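Local coordinates for protein TbiB1 (Thermobaculum terrenum, PDB 5V1V) that binds the leader peptide of a lasso-peptide precursor, probably presenting the substrate to the enzymes that mature it, at residues D8-A13 / L21-T26. Numbering follows the deposited sequence. Where two conformers were deposited one is given.
Sequences DAVVSA and LLHLQT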
# COMPACT_ATOMS: atom_id res chain seq x y z
N ASP A 8 -9.46 8.80 -4.56
CA ASP A 8 -9.45 10.25 -4.39
C ASP A 8 -9.97 10.69 -3.02
O ASP A 8 -9.82 11.85 -2.64
CB ASP A 8 -10.28 10.92 -5.49
CG ASP A 8 -9.61 10.86 -6.85
OD1 ASP A 8 -8.37 10.91 -6.91
OD2 ASP A 8 -10.35 10.77 -7.85
N ALA A 9 -10.58 9.76 -2.28
CA ALA A 9 -11.11 10.05 -0.95
C ALA A 9 -10.10 9.85 0.19
O ALA A 9 -10.42 10.09 1.35
CB ALA A 9 -12.37 9.24 -0.69
N VAL A 10 -8.89 9.43 -0.15
CA VAL A 10 -7.88 9.08 0.85
C VAL A 10 -6.88 10.21 1.07
O VAL A 10 -6.32 10.76 0.11
CB VAL A 10 -7.16 7.76 0.48
CG1 VAL A 10 -6.05 7.44 1.48
CG2 VAL A 10 -8.15 6.61 0.46
N VAL A 11 -6.67 10.55 2.34
CA VAL A 11 -5.62 11.46 2.78
C VAL A 11 -4.47 10.62 3.36
O VAL A 11 -4.71 9.71 4.15
CB VAL A 11 -6.16 12.44 3.86
CG1 VAL A 11 -5.05 13.33 4.39
CG2 VAL A 11 -7.29 13.30 3.31
N SER A 12 -3.23 10.93 2.97
CA SER A 12 -2.05 10.22 3.47
C SER A 12 -1.20 11.14 4.32
O SER A 12 -0.88 12.26 3.91
CB SER A 12 -1.20 9.69 2.31
OG SER A 12 -1.94 8.86 1.45
N ALA A 13 -0.83 10.67 5.50
CA ALA A 13 -0.02 11.43 6.45
C ALA A 13 1.23 10.62 6.79
O ALA A 13 1.15 9.66 7.54
CB ALA A 13 -0.83 11.72 7.71
N LEU A 21 -3.31 6.48 6.90
CA LEU A 21 -4.28 6.74 5.83
C LEU A 21 -5.64 7.03 6.43
O LEU A 21 -6.09 6.30 7.32
CB LEU A 21 -4.42 5.51 4.91
CG LEU A 21 -3.13 4.89 4.40
CD1 LEU A 21 -3.41 3.67 3.54
CD2 LEU A 21 -2.35 5.92 3.60
N LEU A 22 -6.30 8.08 5.94
CA LEU A 22 -7.64 8.42 6.36
C LEU A 22 -8.57 8.39 5.16
O LEU A 22 -8.33 9.08 4.17
CB LEU A 22 -7.66 9.83 6.97
CG LEU A 22 -6.97 10.06 8.32
CD1 LEU A 22 -5.45 10.17 8.17
CD2 LEU A 22 -7.53 11.34 8.92
N HIS A 23 -9.62 7.58 5.23
CA HIS A 23 -10.59 7.55 4.17
C HIS A 23 -11.70 8.52 4.53
O HIS A 23 -12.43 8.28 5.50
CB HIS A 23 -11.12 6.15 3.96
CG HIS A 23 -11.86 5.98 2.67
ND1 HIS A 23 -13.00 6.70 2.37
CD2 HIS A 23 -11.61 5.20 1.60
CE1 HIS A 23 -13.42 6.35 1.17
NE2 HIS A 23 -12.59 5.45 0.68
N LEU A 24 -11.81 9.61 3.79
CA LEU A 24 -12.72 10.71 4.16
C LEU A 24 -14.20 10.39 4.06
O LEU A 24 -15.03 11.14 4.59
CB LEU A 24 -12.41 11.97 3.35
CG LEU A 24 -11.03 12.58 3.55
CD1 LEU A 24 -10.90 13.86 2.75
CD2 LEU A 24 -10.72 12.83 5.02
N GLN A 25 -14.54 9.31 3.38
CA GLN A 25 -15.95 8.98 3.21
C GLN A 25 -16.43 7.82 4.08
O GLN A 25 -17.58 7.81 4.51
CB GLN A 25 -16.26 8.76 1.73
CG GLN A 25 -16.05 10.03 0.91
CD GLN A 25 -16.52 9.90 -0.52
OE1 GLN A 25 -17.41 9.11 -0.83
NE2 GLN A 25 -15.94 10.70 -1.40
N THR A 26 -15.55 6.87 4.36
CA THR A 26 -15.86 5.78 5.30
C THR A 26 -15.54 6.20 6.74
O THR A 26 -16.06 5.62 7.70
CB THR A 26 -15.13 4.47 4.95
OG1 THR A 26 -13.73 4.62 5.18
CG2 THR A 26 -15.37 4.08 3.48
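The antiparallel beta hairpin of strands 10-15 and 18-23 carries this contact, with V11 and L22 as a hydrogen-bonded pair. V11 N gives its hydrogen to L22 O at 2.9 Å, and L22 N returns a bond of equal length to V11 O. Beyond the last strand pair the ladder runs one step further, L24 N reaching A9 O at 2.8 Å. On the face of V11 and L22, V11, whose beta-branching suits an extended strand, lays CG2 against L24 CD1 at 3.7 Å. On the other face V10, S12 and L21 meet W40 of helix 34-44, which packs on the two aliphatic side chains and whose NE1 is hydrogen-bonded to S12 OG, while H23 lies against the loop residues S7 and E82. H23, its CG anti to the backbone N (chi1 -165°), carries its ring back beside A9, whose lone methyl lets the imidazole come close, CB lying 3.6 Å from H23 CE1, while V10 CG2 approaches CD2. Q25 N donates to H23 ND1 in the ring plane (3.2 Å), which favours this rotation of the imidazole. With an alanine here in place of H23, Q25 N is likely to lose this acceptor and a gap to open beside A9 and V10. L22 also packs on the bound peptide, in keeping with the PqqD-like leader-binding fold, whose three-stranded sheet is built on this hairpin.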